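Local atomic coordinates of titin (Homo sapiens, PDB entry 6H4L), a protein that forms a giant filament of the muscle sarcomere, here represented by M4, an immunoglobulin-like domain of its M-band segment. Residues A[34-39]-A[83-88]; A[27-32]-A[63-68]. One frame throughout, in Å; residues are numbered along the deposited sequence.

Contact 1: A[34-39]-A[83-88]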
ATOM      1  N   SER A  34      -1.182 -14.175   4.572  1.00 18.76           N
ATOM      2  CA  SER A  34      -2.632 -14.353   4.446  1.00 19.33           C
ATOM      3  C   SER A  34      -2.934 -15.677   3.767  1.00 25.79           C
ATOM      4  O   SER A  34      -2.305 -16.021   2.777  1.00 27.24           O
ATOM      5  CB  SER A  34      -3.221 -13.187   3.622  1.00 20.12           C
ATOM      6  OG  SER A  34      -4.623 -13.275   3.487  1.00 23.68           O
ATOM      7  N   LYS A  35      -3.871 -16.443   4.318  1.00 23.47           N
ATOM      8  CA  LYS A  35      -4.313 -17.674   3.667  1.00 26.37           C
ATOM      9  C   LYS A  35      -5.813 -17.858   3.886  1.00 23.43           C
ATOM     10  O   LYS A  35      -6.255 -18.016   5.009  1.00 24.07           O
ATOM     11  CB  LYS A  35      -3.555 -18.886   4.228  1.00 26.76           C
ATOM     12  CG  LYS A  35      -3.886 -20.177   3.516  1.00 27.57           C
ATOM     13  CD  LYS A  35      -3.216 -21.375   4.193  1.00 31.02           C
ATOM     14  CE  LYS A  35      -3.576 -22.665   3.480  1.00 39.51           C
ATOM     15  NZ  LYS A  35      -2.842 -23.834   4.055  1.00 48.15           N
ATOM     16  N   PRO A  36      -6.614 -17.828   2.807  1.00 24.61           N
ATOM     17  CA  PRO A  36      -6.209 -17.613   1.417  1.00 27.77           C
ATOM     18  C   PRO A  36      -5.653 -16.217   1.158  1.00 24.28           C
ATOM     19  O   PRO A  36      -5.721 -15.332   2.014  1.00 21.99           O
ATOM     20  CB  PRO A  36      -7.515 -17.790   0.632  1.00 31.20           C
ATOM     21  CG  PRO A  36      -8.601 -17.588   1.617  1.00 33.52           C
ATOM     22  CD  PRO A  36      -8.065 -18.056   2.932  1.00 27.50           C
ATOM     23  N   THR A  37      -5.081 -16.039  -0.025  0.53 25.73           N
ATOM     24  CA  THR A  37      -4.453 -14.779  -0.387  0.53 24.91           C
ATOM     25  C   THR A  37      -5.426 -13.614  -0.272  0.53 22.53           C
ATOM     26  O   THR A  37      -6.587 -13.713  -0.667  0.53 26.10           O
ATOM     27  CB  THR A  37      -3.874 -14.842  -1.797  0.53 26.74           C
ATOM     28  OG1 THR A  37      -4.840 -15.423  -2.685  0.53 30.86           O
ATOM     29  CG2 THR A  37      -2.627 -15.699  -1.796  0.53 27.85           C
ATOM     30  N   ALA A  38      -4.919 -12.516   0.276  1.00 23.47           N
ATOM     31  CA  ALA A  38      -5.704 -11.336   0.591  1.00 20.65           C
ATOM     32  C   ALA A  38      -6.101 -10.579  -0.662  1.00 22.41           C
ATOM     33  O   ALA A  38      -5.339 -10.504  -1.625  1.00 26.43           O
ATOM     34  CB  ALA A  38      -4.904 -10.409   1.503  1.00 24.37           C
ATOM     35  N   GLU A  39      -7.303 -10.025  -0.621  1.00 23.27           N
ATOM     36  CA  GLU A  39      -7.706  -8.979  -1.557  1.00 25.87           C
ATOM     37  C   GLU A  39      -7.139  -7.693  -0.985  1.00 20.94           C
ATOM     38  O   GLU A  39      -7.266  -7.441   0.220  1.00 22.27           O
ATOM     39  CB  GLU A  39      -9.226  -8.875  -1.625  1.00 28.52           C
ATOM     40  CG  GLU A  39      -9.919 -10.085  -2.218  1.00 55.56           C
ATOM     41  CD  GLU A  39      -9.631 -10.270  -3.696  1.00 72.61           C
ATOM     42  OE1 GLU A  39      -9.484  -9.255  -4.411  1.00 77.60           O
ATOM     43  OE2 GLU A  39      -9.539 -11.434  -4.140  1.00 79.39           O
ATOM     44  N   CYS A  83      -5.981  -5.247   3.669  1.00 17.85           N
ATOM     45  CA  CYS A  83      -5.835  -6.625   3.205  1.00 19.80           C
ATOM     46  C   CYS A  83      -6.931  -7.462   3.821  1.00 17.21           C
ATOM     47  O   CYS A  83      -7.050  -7.503   5.048  1.00 19.48           O
ATOM     48  CB  CYS A  83      -4.512  -7.206   3.691  1.00 20.02           C
ATOM     49  SG  CYS A  83      -3.096  -6.215   3.174  1.00 21.64           S
ATOM     50  N   THR A  84      -7.730  -8.121   2.990  1.00 15.85           N
ATOM     51  CA  THR A  84      -8.914  -8.823   3.487  1.00 18.13           C
ATOM     52  C   THR A  84      -9.003 -10.243   2.945  1.00 24.39           C
ATOM     53  O   THR A  84      -8.713 -10.506   1.786  1.00 23.09           O
ATOM     54  CB  THR A  84     -10.202  -8.069   3.078  1.00 21.50           C
ATOM     55  OG1 THR A  84     -10.141  -6.718   3.559  1.00 23.92           O
ATOM     56  CG2 THR A  84     -11.447  -8.744   3.657  1.00 29.89           C
ATOM     57  N   ASN A  85      -9.406 -11.167   3.803  1.00 20.37           N
ATOM     58  CA  ASN A  85      -9.913 -12.449   3.336  1.00 21.07           C
ATOM     59  C   ASN A  85     -11.095 -12.848   4.219  1.00 21.43           C
ATOM     60  O   ASN A  85     -11.511 -12.077   5.089  1.00 20.96           O
ATOM     61  CB  ASN A  85      -8.808 -13.526   3.239  1.00 22.56           C
ATOM     62  CG  ASN A  85      -8.300 -14.000   4.596  1.00 21.84           C
ATOM     63  OD1 ASN A  85      -8.877 -13.689   5.636  1.00 21.79           O
ATOM     64  ND2 ASN A  85      -7.210 -14.778   4.582  1.00 21.91           N
ATOM     65  N   TYR A  86     -11.663 -14.025   3.995  1.00 22.19           N
ATOM     66  CA  TYR A  86     -12.875 -14.383   4.726  1.00 26.84           C
ATOM     67  C   TYR A  86     -12.648 -14.509   6.233  1.00 25.04           C
ATOM     68  O   TYR A  86     -13.593 -14.437   7.014  1.00 25.99           O
ATOM     69  CB  TYR A  86     -13.514 -15.642   4.142  1.00 28.68           C
ATOM     70  CG  TYR A  86     -12.890 -16.948   4.585  1.00 23.60           C
ATOM     71  CD1 TYR A  86     -13.408 -17.646   5.668  1.00 30.29           C
ATOM     72  CD2 TYR A  86     -11.817 -17.505   3.895  1.00 24.58           C
ATOM     73  CE1 TYR A  86     -12.864 -18.851   6.073  1.00 28.30           C
ATOM     74  CE2 TYR A  86     -11.267 -18.732   4.288  1.00 26.69           C
ATOM     75  CZ  TYR A  86     -11.800 -19.392   5.379  1.00 27.40           C
ATOM     76  OH  TYR A  86     -11.270 -20.602   5.793  1.00 27.34           O
ATOM     77  N   LYS A  87     -11.388 -14.679   6.629  1.00 22.33           N
ATOM     78  CA  LYS A  87     -11.018 -14.820   8.033  1.00 23.13           C
ATOM     79  C   LYS A  87     -10.848 -13.508   8.790  1.00 24.92           C
ATOM     80  O   LYS A  87     -10.936 -13.495  10.020  1.00 26.41           O
ATOM     81  CB  LYS A  87      -9.723 -15.626   8.159  1.00 26.41           C
ATOM     82  CG  LYS A  87      -9.902 -17.106   7.982  1.00 28.55           C
ATOM     83  CD  LYS A  87     -10.707 -17.659   9.152  1.00 34.66           C
ATOM     84  CE  LYS A  87     -10.535 -19.140   9.310  1.00 41.76           C
ATOM     85  NZ  LYS A  87     -11.246 -19.585  10.536  1.00 36.08           N
ATOM     86  N   GLY A  88     -10.565 -12.416   8.075  1.00 21.12           N
ATOM     87  CA  GLY A  88     -10.362 -11.138   8.730  1.00 20.66           C
ATOM     88  C   GLY A  88      -9.705 -10.095   7.858  1.00 20.04           C
ATOM     89  O   GLY A  88      -9.672 -10.229   6.640  1.00 22.52           O
TER
HETATM   90  O   HOH W   1      -9.298  -5.153   1.216  1.00 27.36           O
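Asn-85 reaches across to the loop at Pro-36, bonding Pro-36 O with one end of its amide and its own turn with the other. Asn-85 CB sits 3.8 Å from Pro-36 O. Rotation about CA-CB sets CG between the backbone N and the carbonyl carbon (chi1 71°), carrying the amide over to Pro-36. Asn-85 ND2 donates to Pro-36 O at 3.0 Å, an almost straight bond (174°) lying in both the amide plane and the carbonyl plane, on a lone pair; Ser-34 OG gives the same oxygen a second hydrogen bond, and ND2 also binds His-7 O. Asn-85 OD1 turns back to its own chain and accepts from Lys-87 N at 2.9 Å, an Asx turn within the type I beta turn 85-88. This hairpin of the immunoglobulin I-set domain thereby meets the loop, with its cis peptide before Pro-36, that leads from one sheet of the sandwich to the other. Just beyond that peptide, Pro-36 CD comes within 3.5 Å of Tyr-86 CE2, the two side chains crossing at about a right angle; the Tyr-86 hydroxyl bonds Asp-6. Further along, Glu-39 and Thr-84 form an antiparallel hydrogen-bonded pair, and one water joins Glu-39 O to Thr-84 OG1.

Contact 2: A[27-32]-A[63-68]; sequences RFILNV and VLTLEI
Leu-64 packs its CB 3.7 Å from Leu-30 CD2, and its CD1 touches both Leu-30 CG and Val-32 CG1. Of all the residues here it has the most surface buried by the contact. The two leucines are a hydrogen-bonded pair of antiparallel strands, yet they meet obliquely: Leu-30 has CG between its backbone N and carbonyl carbon (chi1 66°), bringing its tip closer to the other strand. Leu-64 N to Leu-30 O, at 2.8 Å, and the return bond from Leu-30 N to Leu-64 O secure the backbones beneath them.

Arg-27 comes next, on the other face of the sheet with Ile-29, Thr-65 and Glu-67. Its chain runs extended from CG to NE alongside Glu-67, pointing the same way, and Arg-27 CD brushes Thr-65 CG2 at 3.8 Å. The salt bridge is side-on, but both nitrogens converge on one oxygen: Arg-27 NH2 lies 3.0 Å and Arg-27 NE 3.2 Å from Glu-67 OE2, both from the same face of the carboxylate. Both bonds are bent, and the two flat groups are turned only 25° from each other. Glu-67 OE1 is hydrogen-bonded to His-56 ND1, so the carboxylate also links to strand 55-60.

Phe-28, back on the leucine face, offers its ring edge to Ile-68 CD1, 4.0 Å from Phe-28 CE2, while CD2 lies near Leu-66 CD2.

These two strands are the middle pair of a four-stranded sheet, flanked by 7-11 beside 26-35 and by 55-60 beside 63-68. The leucine and phenylalanine face looks into the immunoglobulin sandwich, where Leu-30 and Leu-66 touch Trp-42 of strand 39-44 and the Phe-28 ring meets Tyr-79 of strand 77-85.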
ATOM      1  N   ARG A  27       7.973   4.450  -3.838  1.00 24.14           N
ATOM      2  CA  ARG A  27       7.228   3.235  -3.532  1.00 22.95           C
ATOM      3  C   ARG A  27       6.966   3.133  -2.049  1.00 21.26           C
ATOM      4  O   ARG A  27       7.791   3.567  -1.240  1.00 24.43           O
ATOM      5  CB  ARG A  27       8.033   2.008  -3.951  1.00 20.96           C
ATOM      6  CG  ARG A  27       8.072   1.773  -5.428  1.00 24.07           C
ATOM      7  CD  ARG A  27       8.967   0.601  -5.806  1.00 26.18           C
ATOM      8  NE  ARG A  27       8.945   0.414  -7.253  1.00 29.08           N
ATOM      9  CZ  ARG A  27       9.861  -0.258  -7.942  1.00 34.50           C
ATOM     10  NH1 ARG A  27      10.894  -0.804  -7.311  1.00 31.49           N
ATOM     11  NH2 ARG A  27       9.749  -0.368  -9.262  1.00 34.09           N
ATOM     12  N   PHE A  28       5.821   2.539  -1.714  1.00 18.39           N
ATOM     13  CA  PHE A  28       5.549   2.014  -0.379  1.00 18.05           C
ATOM     14  C   PHE A  28       5.529   0.500  -0.499  1.00 20.34           C
ATOM     15  O   PHE A  28       5.006  -0.044  -1.463  1.00 18.91           O
ATOM     16  CB  PHE A  28       4.195   2.494   0.138  1.00 19.99           C
ATOM     17  CG  PHE A  28       4.173   3.954   0.554  1.00 21.96           C
ATOM     18  CD1 PHE A  28       4.640   4.334   1.801  1.00 23.60           C
ATOM     19  CD2 PHE A  28       3.659   4.924  -0.287  1.00 24.67           C
ATOM     20  CE1 PHE A  28       4.611   5.661   2.199  1.00 28.80           C
ATOM     21  CE2 PHE A  28       3.635   6.265   0.101  1.00 27.02           C
ATOM     22  CZ  PHE A  28       4.110   6.628   1.346  1.00 28.30           C
ATOM     23  N   ILE A  29       6.085  -0.183   0.486  1.00 18.03           N
ATOM     24  CA  ILE A  29       6.152  -1.644   0.430  1.00 17.61           C
ATOM     25  C   ILE A  29       5.759  -2.195   1.789  1.00 20.01           C
ATOM     26  O   ILE A  29       6.178  -1.671   2.813  1.00 19.72           O
ATOM     27  CB  ILE A  29       7.568  -2.127   0.060  1.00 22.42           C
ATOM     28  CG1 ILE A  29       7.969  -1.607  -1.324  1.00 20.54           C
ATOM     29  CG2 ILE A  29       7.630  -3.652   0.060  1.00 26.94           C
ATOM     30  CD1 ILE A  29       9.455  -1.752  -1.638  1.00 25.00           C
ATOM     31  N   LEU A  30       4.938  -3.239   1.794  1.00 17.23           N
ATOM     32  CA  LEU A  30       4.645  -3.938   3.046  1.00 18.10           C
ATOM     33  C   LEU A  30       4.582  -5.424   2.767  1.00 17.86           C
ATOM     34  O   LEU A  30       4.586  -5.856   1.623  1.00 18.91           O
ATOM     35  CB  LEU A  30       3.358  -3.442   3.700  1.00 19.85           C
ATOM     36  CG  LEU A  30       2.014  -3.667   3.022  1.00 16.87           C
ATOM     37  CD1 LEU A  30       0.884  -3.638   4.032  1.00 20.30           C
ATOM     38  CD2 LEU A  30       1.780  -2.551   1.987  1.00 18.36           C
ATOM     39  N   ASN A  31       4.588  -6.229   3.826  1.00 17.67           N
ATOM     40  CA  ASN A  31       4.471  -7.658   3.642  1.00 20.72           C
ATOM     41  C   ASN A  31       3.323  -8.192   4.476  1.00 19.95           C
ATOM     42  O   ASN A  31       3.226  -7.871   5.661  1.00 18.10           O
ATOM     43  CB  ASN A  31       5.748  -8.355   4.098  1.00 19.10           C
ATOM     44  CG  ASN A  31       5.752  -9.819   3.751  1.00 21.33           C
ATOM     45  OD1 ASN A  31       5.992 -10.205   2.611  1.00 22.83           O
ATOM     46  ND2 ASN A  31       5.478 -10.650   4.742  1.00 24.90           N
ATOM     47  N   VAL A  32       2.450  -8.964   3.838  1.00 17.18           N
ATOM     48  CA  VAL A  32       1.289  -9.545   4.527  1.00 18.73           C
ATOM     49  C   VAL A  32       1.357 -11.064   4.417  1.00 18.97           C
ATOM     50  O   VAL A  32       1.760 -11.612   3.384  1.00 19.21           O
ATOM     51  CB  VAL A  32      -0.044  -9.002   3.939  1.00 21.16           C
ATOM     52  CG1 VAL A  32      -0.208  -9.429   2.481  1.00 21.51           C
ATOM     53  CG2 VAL A  32      -1.252  -9.425   4.797  1.00 18.52           C
ATOM     54  N   VAL A  63       4.116  -9.817  -0.758  1.00 17.99           N
ATOM     55  CA  VAL A  63       4.859  -8.555  -0.803  1.00 17.51           C
ATOM     56  C   VAL A  63       4.012  -7.569  -1.604  1.00 17.14           C
ATOM     57  O   VAL A  63       3.761  -7.806  -2.785  1.00 18.17           O
ATOM     58  CB  VAL A  63       6.227  -8.717  -1.467  1.00 18.15           C
ATOM     59  CG1 VAL A  63       6.951  -7.369  -1.514  1.00 20.43           C
ATOM     60  CG2 VAL A  63       7.079  -9.744  -0.720  1.00 22.76           C
ATOM     61  N   LEU A  64       3.566  -6.491  -0.956  1.00 16.68           N
ATOM     62  CA  LEU A  64       2.646  -5.527  -1.560  1.00 16.88           C
ATOM     63  C   LEU A  64       3.435  -4.269  -1.859  1.00 20.01           C
ATOM     64  O   LEU A  64       4.118  -3.769  -0.974  1.00 19.60           O
ATOM     65  CB  LEU A  64       1.530  -5.173  -0.582  1.00 17.04           C
ATOM     66  CG  LEU A  64       0.841  -6.379   0.057  1.00 19.07           C
ATOM     67  CD1 LEU A  64      -0.296  -5.853   0.919  1.00 20.98           C
ATOM     68  CD2 LEU A  64       0.338  -7.319  -1.020  1.00 19.66           C
ATOM     69  N   THR A  65       3.342  -3.755  -3.086  1.00 18.53           N
ATOM     70  CA  THR A  65       4.072  -2.533  -3.449  1.00 17.93           C
ATOM     71  C   THR A  65       3.099  -1.565  -4.095  1.00 22.21           C
ATOM     72  O   THR A  65       2.308  -1.964  -4.959  1.00 23.01           O
ATOM     73  CB  THR A  65       5.232  -2.824  -4.435  1.00 20.21           C
ATOM     74  OG1 THR A  65       6.094  -3.837  -3.880  1.00 23.36           O
ATOM     75  CG2 THR A  65       6.056  -1.561  -4.725  1.00 25.17           C
ATOM     76  N   LEU A  66       3.145  -0.310  -3.649  1.00 19.85           N
ATOM     77  CA  LEU A  66       2.433   0.783  -4.312  1.00 17.38           C
ATOM     78  C   LEU A  66       3.493   1.674  -4.913  1.00 20.73           C
ATOM     79  O   LEU A  66       4.426   2.072  -4.228  1.00 24.38           O
ATOM     80  CB  LEU A  66       1.604   1.595  -3.315  1.00 18.90           C
ATOM     81  CG  LEU A  66       0.982   2.888  -3.889  1.00 21.53           C
ATOM     82  CD1 LEU A  66      -0.048   2.532  -4.943  1.00 25.94           C
ATOM     83  CD2 LEU A  66       0.340   3.737  -2.780  1.00 22.41           C
ATOM     84  N   GLU A  67       3.339   1.996  -6.183  1.00 22.50           N
ATOM     85  CA  GLU A  67       4.299   2.862  -6.828  1.00 22.21           C
ATOM     86  C   GLU A  67       3.565   4.111  -7.303  1.00 26.95           C
ATOM     87  O   GLU A  67       2.517   4.007  -7.934  1.00 26.27           O
ATOM     88  CB  GLU A  67       4.940   2.124  -7.990  1.00 22.63           C
ATOM     89  CG  GLU A  67       5.896   2.967  -8.807  1.00 29.83           C
ATOM     90  CD  GLU A  67       6.509   2.154  -9.922  1.00 41.56           C
ATOM     91  OE1 GLU A  67       5.781   1.822 -10.882  1.00 43.97           O
ATOM     92  OE2 GLU A  67       7.702   1.812  -9.816  1.00 40.70           O
ATOM     93  N   ILE A  68       4.096   5.272  -6.943  1.00 26.24           N
ATOM     94  CA  ILE A  68       3.530   6.552  -7.379  1.00 25.36           C
ATOM     95  C   ILE A  68       4.589   7.243  -8.216  1.00 30.24           C
ATOM     96  O   ILE A  68       5.713   7.447  -7.750  1.00 29.77           O
ATOM     97  CB  ILE A  68       3.165   7.443  -6.174  1.00 27.59           C
ATOM     98  CG1 ILE A  68       2.239   6.694  -5.209  1.00 31.36           C
ATOM     99  CG2 ILE A  68       2.525   8.761  -6.649  1.00 28.92           C
ATOM    100  CD1 ILE A  68       2.640   6.834  -3.756  1.00 40.94           C
TER

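Overall arrangement
After strands 7-11 and 18-20 the chain enters strand 26-35, whose residues 27-32 serve contact 2 and whose end opens segment 34-39 of contact 1. After passing through strands 39-44, 47-48 and 55-60 it returns in strand 63-68, closing the loop of contact 2 by pairing with 26-35 in the same sheet, once the chain has visited the other one. Strand 77-85 then delivers residues 83-88, and contact 1 closes by joining the end of strand 26-35 and the start of 39-44 to the hairpin. The two loops therefore cross. Their centres lie about 17 Å apart, but they touch in the core: Cys-83 SG packs 3.6 Å from Leu-64 CD1. Contact 2 knits one sheet together, while contact 1 ties the two sheets at one end.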